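PDB 3DFF: teicoplanin pseudoaglycone deacetylases Orf2 from Actinoplanes teichomyceticus, which probably removes the acetyl group from the amino sugar of the teicoplanin pseudoaglycone, acting as a zinc-dependent deacetylase of the PIG-L family. Local coordinates for residues L11-H16 with V152-A157; P181-E186 with E262-V267. All coordinates share one frame; numbering follows the deposited sequence.

Contact 1: L11-H16 with V152-A157; sequences LAISPH and VVTCAA. With ZN (zinc ion), chain B.
Leu11 and Val152 pair side by side on two parallel strands in the protein core. Val153 N donates to Leu11 O at 3.0 Å, and Ile13 N donates to Val153 O at 2.8 Å. The second bond is the straighter at its carbonyl, with a C=O...N angle of 163°. Leu11, Ile13, Val152 and Thr154 share one face of the sheet. There Ile13 CD1 lies against Val152 CG1 at 3.7 Å, the two side chains slanting across each other. Leu11 and Val152 instead point the same way, and their methyls touch more loosely, CD2 to CG2 at 4.2 Å. Thr154 then takes over from the backbone. Its OG1 sits anti to its own N (chi1 -168°) and donates to Ile13 O at 2.7 Å.

These are central strands of the Rossmann-like alpha/beta sheet of PIG-L deacetylases, whose strand ends carry the metal site. Beyond Thr154 the segments part. Where the backbones diverge, Pro15 CG meets Cys155 SG at 3.4 Å. SG stands between the backbone N and the carbonyl carbon (chi1 59°), which turns it toward the proline ring. Pro15 CB also lies off-centre over one face of the His16 ring.

The far end is looser between the two segments. His16 does not touch 152-157. Its ND1 binds the zinc ion at 2.1 Å, and two waters are further ligands, with Asp19 and His164 completing the protein part of the site. His16 NE2 is hydrogen-bonded to Asp163, which fixes the ring from its other nitrogen. Ser14 OG donates to His16 O at 2.7 Å and ties down the turn that presents the histidine.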
loop_
_atom_site.group_PDB
_atom_site.type_symbol
_atom_site.label_atom_id
_atom_site.label_comp_id
_atom_site.label_asym_id
_atom_site.label_seq_id
_atom_site.Cartn_x
_atom_site.Cartn_y
_atom_site.Cartn_z
ATOM N N LEU A 11 5.625 -5.030 -11.541
ATOM C CA LEU A 11 5.996 -3.986 -10.577
ATOM C C LEU A 11 4.794 -3.690 -9.690
ATOM O O LEU A 11 3.780 -3.190 -10.188
ATOM C CB LEU A 11 6.416 -2.701 -11.298
ATOM C CG LEU A 11 6.748 -1.456 -10.453
ATOM C CD1 LEU A 11 7.944 -1.712 -9.511
ATOM C CD2 LEU A 11 6.978 -0.249 -11.355
ATOM N N ALA A 12 4.921 -4.011 -8.404
ATOM C CA ALA A 12 3.897 -3.663 -7.429
ATOM C C ALA A 12 4.328 -2.358 -6.774
ATOM O O ALA A 12 5.502 -2.184 -6.442
ATOM C CB ALA A 12 3.715 -4.755 -6.419
ATOM N N ILE A 13 3.387 -1.437 -6.607
ATOM C CA ILE A 13 3.712 -0.158 -5.969
ATOM C C ILE A 13 2.894 -0.004 -4.695
ATOM O O ILE A 13 1.688 0.227 -4.747
ATOM C CB ILE A 13 3.488 0.997 -6.934
ATOM C CG1 ILE A 13 4.295 0.766 -8.234
ATOM C CG2 ILE A 13 3.855 2.342 -6.296
ATOM C CD1 ILE A 13 4.149 1.844 -9.222
ATOM N N SER A 14 3.569 -0.171 -3.564
ATOM C CA SER A 14 2.913 -0.146 -2.265
ATOM C C SER A 14 3.020 1.247 -1.637
ATOM O O SER A 14 4.101 1.825 -1.629
ATOM C CB SER A 14 3.580 -1.167 -1.358
ATOM O OG SER A 14 2.857 -1.311 -0.143
ATOM N N PRO A 15 1.918 1.788 -1.086
ATOM C CA PRO A 15 2.048 3.074 -0.376
ATOM C C PRO A 15 2.970 2.939 0.823
ATOM O O PRO A 15 3.932 3.714 0.941
ATOM C CB PRO A 15 0.605 3.414 0.070
ATOM C CG PRO A 15 -0.261 2.462 -0.618
ATOM C CD PRO A 15 0.540 1.269 -1.069
ATOM N N HIS A 16 2.690 1.973 1.704
ATOM C CA HIS A 16 3.431 1.812 2.952
ATOM C C HIS A 16 4.062 0.445 3.031
ATOM O O HIS A 16 3.764 -0.440 2.227
ATOM C CB HIS A 16 2.508 1.948 4.163
ATOM C CG HIS A 16 1.809 3.258 4.234
ATOM N ND1 HIS A 16 0.433 3.366 4.222
ATOM C CD2 HIS A 16 2.289 4.519 4.348
ATOM C CE1 HIS A 16 0.101 4.641 4.324
ATOM N NE2 HIS A 16 1.209 5.361 4.380
ATOM N N VAL A 152 1.839 -3.213 -13.977
ATOM C CA VAL A 152 1.981 -2.535 -12.682
ATOM C C VAL A 152 0.700 -2.756 -11.872
ATOM O O VAL A 152 -0.408 -2.617 -12.408
ATOM C CB VAL A 152 2.202 -1.020 -12.857
ATOM C CG1 VAL A 152 2.210 -0.298 -11.498
ATOM C CG2 VAL A 152 3.507 -0.739 -13.589
ATOM N N VAL A 153 0.855 -3.083 -10.590
ATOM C CA VAL A 153 -0.299 -3.168 -9.680
ATOM C C VAL A 153 -0.055 -2.253 -8.489
ATOM O O VAL A 153 1.029 -2.254 -7.922
ATOM C CB VAL A 153 -0.583 -4.595 -9.180
ATOM C CG1 VAL A 153 -1.953 -4.662 -8.500
ATOM C CG2 VAL A 153 -0.558 -5.611 -10.363
ATOM N N THR A 154 -1.080 -1.499 -8.121
ATOM C CA THR A 154 -0.973 -0.598 -6.969
ATOM C C THR A 154 -2.306 -0.593 -6.231
ATOM O O THR A 154 -3.179 -1.407 -6.540
ATOM C CB THR A 154 -0.555 0.822 -7.383
ATOM O OG1 THR A 154 -0.198 1.538 -6.189
ATOM C CG2 THR A 154 -1.672 1.554 -8.118
ATOM N N CYS A 155 -2.467 0.299 -5.254
ATOM C CA CYS A 155 -3.644 0.225 -4.391
ATOM C C CYS A 155 -4.831 0.988 -4.956
ATOM O O CYS A 155 -4.673 2.019 -5.622
ATOM C CB CYS A 155 -3.313 0.769 -3.007
ATOM S SG CYS A 155 -2.727 2.500 -3.028
ATOM N N ALA A 156 -6.041 0.495 -4.664
ATOM C CA ALA A 156 -7.248 1.255 -4.978
ATOM C C ALA A 156 -7.463 2.478 -4.071
ATOM O O ALA A 156 -8.242 3.364 -4.417
ATOM C CB ALA A 156 -8.482 0.330 -4.889
ATOM N N ALA A 157 -6.786 2.503 -2.923
ATOM C CA ALA A 157 -6.967 3.531 -1.892
ATOM C C ALA A 157 -8.375 3.494 -1.288
ATOM O O ALA A 157 -8.911 4.512 -0.874
ATOM C CB ALA A 157 -6.593 4.965 -2.395
HETATM ZN ZN ZN B . -0.928 1.786 4.052
HETATM O O HOH W 1 -0.024 0.690 5.612
HETATM O O HOH W 2 -2.291 2.456 5.358
#

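Contact 2: P181-E186 with E262-V267; sequences PVRLWE and ETTWPV
An antiparallel strand pair begins the antiparallel part of the mixed core sheet here, joining strand 182-185 to strand 263-269. Leu184 and Trp265 form the hydrogen-bonded pair. Leu184 N donates to Trp265 O at 2.8 Å, and Trp265 N returns a bond to Leu184 O at 2.9 Å. Val267 N to Val182 O and Glu186 N to Thr263 O continue the pairing on either side.

On the face of Arg183, Trp185, Thr264 and Pro266, the arginine chain bends at chi3 (68°) and turns its guanidinium along the neighbouring strand. NE and NH2 both grip Thr264 OG1, at 3.1 and 2.9 Å. The oxygen lies in the guanidinium plane, at its edge. Backbone atoms Trp265 C and Pro266 N lie over one face of the group. The two bonds fix its edge, and the backbone over its face limits its tilt.

Leu184 and Val267 pack tightly on the other face, CG to CG2 at 3.4 Å. The six-membered ring of Trp265 reaches the end of 181-186, with CH2 3.9 Å from Glu186 CB. Glu186 extends past Thr263. Its OE1 is hydrogen-bonded to His250 and accepts from a water that in turn accepts from Thr263 N at 2.9 Å. Glu186 and His250 bind a further zinc ion in a structure of this protein, though none is bound here. The pair is where the parallel, Rossmann-like part of this deacetylase sheet passes into its antiparallel edge, formed by 263-269 and 204-211.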
loop_
_atom_site.group_PDB
_atom_site.type_symbol
_atom_site.label_atom_id
_atom_site.label_comp_id
_atom_site.label_asym_id
_atom_site.label_seq_id
_atom_site.Cartn_x
_atom_site.Cartn_y
_atom_site.Cartn_z
ATOM N N PRO A 181 0.262 -1.263 -18.723
ATOM C CA PRO A 181 -1.004 -1.708 -18.122
ATOM C C PRO A 181 -0.919 -1.606 -16.620
ATOM O O PRO A 181 0.123 -1.927 -16.052
ATOM C CB PRO A 181 -1.066 -3.197 -18.453
ATOM C CG PRO A 181 -0.084 -3.415 -19.528
ATOM C CD PRO A 181 0.930 -2.339 -19.483
ATOM N N VAL A 182 -2.028 -1.233 -15.997
ATOM C CA VAL A 182 -2.068 -1.082 -14.545
ATOM C C VAL A 182 -3.359 -1.672 -13.969
ATOM O O VAL A 182 -4.405 -1.619 -14.607
ATOM C CB VAL A 182 -1.884 0.400 -14.142
ATOM C CG1 VAL A 182 -3.043 1.268 -14.609
ATOM C CG2 VAL A 182 -1.637 0.538 -12.633
ATOM N N ARG A 183 -3.249 -2.248 -12.772
ATOM C CA ARG A 183 -4.403 -2.779 -12.049
ATOM C C ARG A 183 -4.327 -2.224 -10.638
ATOM O O ARG A 183 -3.244 -1.829 -10.192
ATOM C CB ARG A 183 -4.390 -4.306 -11.990
ATOM C CG ARG A 183 -4.415 -5.016 -13.343
ATOM C CD ARG A 183 -4.418 -6.523 -13.164
ATOM N NE ARG A 183 -5.662 -7.025 -12.582
ATOM C CZ ARG A 183 -6.775 -7.271 -13.275
ATOM N NH1 ARG A 183 -6.816 -7.050 -14.586
ATOM N NH2 ARG A 183 -7.860 -7.714 -12.654
ATOM N N LEU A 184 -5.474 -2.165 -9.963
ATOM C CA LEU A 184 -5.498 -1.773 -8.552
ATOM C C LEU A 184 -5.943 -2.955 -7.718
ATOM O O LEU A 184 -6.877 -3.655 -8.103
ATOM C CB LEU A 184 -6.469 -0.626 -8.330
ATOM C CG LEU A 184 -6.325 0.584 -9.257
ATOM C CD1 LEU A 184 -7.299 1.677 -8.864
ATOM C CD2 LEU A 184 -4.891 1.113 -9.269
ATOM N N TRP A 185 -5.324 -3.148 -6.562
ATOM C CA TRP A 185 -5.790 -4.193 -5.654
ATOM C C TRP A 185 -6.763 -3.614 -4.655
ATOM O O TRP A 185 -6.794 -2.403 -4.405
ATOM C CB TRP A 185 -4.629 -4.889 -4.929
ATOM C CG TRP A 185 -3.793 -3.991 -4.058
ATOM C CD1 TRP A 185 -4.212 -3.249 -2.974
ATOM C CD2 TRP A 185 -2.389 -3.749 -4.185
ATOM N NE1 TRP A 185 -3.143 -2.551 -2.429
ATOM C CE2 TRP A 185 -2.019 -2.838 -3.165
ATOM C CE3 TRP A 185 -1.409 -4.195 -5.076
ATOM C CZ2 TRP A 185 -0.686 -2.397 -2.999
ATOM C CZ3 TRP A 185 -0.083 -3.730 -4.920
ATOM C CH2 TRP A 185 0.249 -2.859 -3.884
ATOM N N GLU A 186 -7.558 -4.496 -4.058
ATOM C CA GLU A 186 -8.476 -4.089 -3.010
ATOM C C GLU A 186 -7.684 -3.919 -1.718
ATOM O O GLU A 186 -7.092 -4.892 -1.227
ATOM C CB GLU A 186 -9.551 -5.175 -2.869
ATOM C CG GLU A 186 -10.632 -4.802 -1.909
ATOM C CD GLU A 186 -11.642 -5.921 -1.708
ATOM O OE1 GLU A 186 -11.240 -7.107 -1.654
ATOM O OE2 GLU A 186 -12.847 -5.602 -1.602
ATOM N N GLU A 262 -7.787 -12.792 -4.044
ATOM C CA GLU A 262 -7.633 -11.352 -3.903
ATOM C C GLU A 262 -8.325 -10.673 -5.066
ATOM O O GLU A 262 -8.230 -11.137 -6.215
ATOM C CB GLU A 262 -6.145 -10.988 -3.874
ATOM C CG GLU A 262 -5.436 -11.424 -2.595
ATOM C CD GLU A 262 -3.920 -11.521 -2.709
ATOM O OE1 GLU A 262 -3.265 -11.532 -1.646
ATOM O OE2 GLU A 262 -3.389 -11.633 -3.844
ATOM N N THR A 263 -9.032 -9.584 -4.761
ATOM C CA THR A 263 -9.753 -8.799 -5.756
ATOM C C THR A 263 -8.866 -7.693 -6.336
ATOM O O THR A 263 -8.254 -6.926 -5.579
ATOM C CB THR A 263 -11.033 -8.215 -5.134
ATOM O OG1 THR A 263 -11.871 -9.303 -4.698
ATOM C CG2 THR A 263 -11.810 -7.363 -6.119
ATOM N N THR A 264 -8.816 -7.626 -7.668
ATOM C CA THR A 264 -8.125 -6.557 -8.385
ATOM C C THR A 264 -8.989 -6.035 -9.545
ATOM O O THR A 264 -9.867 -6.746 -10.039
ATOM C CB THR A 264 -6.743 -7.019 -8.939
ATOM O OG1 THR A 264 -6.914 -8.074 -9.910
ATOM C CG2 THR A 264 -5.815 -7.489 -7.824
ATOM N N TRP A 265 -8.748 -4.797 -9.975
ATOM C CA TRP A 265 -9.481 -4.227 -11.095
ATOM C C TRP A 265 -8.490 -3.666 -12.086
ATOM O O TRP A 265 -7.501 -3.042 -11.675
ATOM C CB TRP A 265 -10.355 -3.064 -10.657
ATOM C CG TRP A 265 -11.422 -3.385 -9.682
ATOM C CD1 TRP A 265 -12.708 -3.750 -9.958
ATOM C CD2 TRP A 265 -11.311 -3.337 -8.255
ATOM N NE1 TRP A 265 -13.405 -3.938 -8.786
ATOM C CE2 TRP A 265 -12.571 -3.694 -7.727
ATOM C CE3 TRP A 265 -10.269 -3.023 -7.372
ATOM C CZ2 TRP A 265 -12.819 -3.751 -6.351
ATOM C CZ3 TRP A 265 -10.517 -3.072 -5.995
ATOM C CH2 TRP A 265 -11.785 -3.437 -5.505
ATOM N N PRO A 266 -8.752 -3.837 -13.394
ATOM C CA PRO A 266 -7.887 -3.132 -14.347
ATOM C C PRO A 266 -8.298 -1.671 -14.379
ATOM O O PRO A 266 -9.468 -1.361 -14.144
ATOM C CB PRO A 266 -8.219 -3.812 -15.676
ATOM C CG PRO A 266 -9.666 -4.244 -15.511
ATOM C CD PRO A 266 -9.806 -4.632 -14.062
ATOM N N VAL A 267 -7.350 -0.770 -14.632
ATOM C CA VAL A 267 -7.672 0.632 -14.805
ATOM C C VAL A 267 -7.545 0.971 -16.283
ATOM O O VAL A 267 -6.495 0.736 -16.895
ATOM C CB VAL A 267 -6.724 1.566 -14.033
ATOM C CG1 VAL A 267 -7.261 2.985 -14.082
ATOM C CG2 VAL A 267 -6.615 1.104 -12.609
HETATM O O HOH W 3 -4.191 -0.265 -17.875
HETATM O O HOH W 4 -9.127 -8.731 -1.960
#

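From the N terminus, strand 9-14 enters the sheet first. Contact 1 closes a long loop of 135 residues, nearly half of them helical, when strand 151-155 returns beside it. Helix 162-178 then leads to strand 182-185, which lies along the other side of 151-155. Trp185 N and Thr154 O, 2.8 Å apart, probably form one of the hydrogen bonds joining the two contacts. Contact 2 closes a second loop of 75 residues when strand 263-269 comes back antiparallel. The loops follow one another and neither nest nor cross. Together they give the strand order 9-14, 151-155, 182-185, 263-269, tying the zinc-bearing centre of the sheet to its C-terminal antiparallel part.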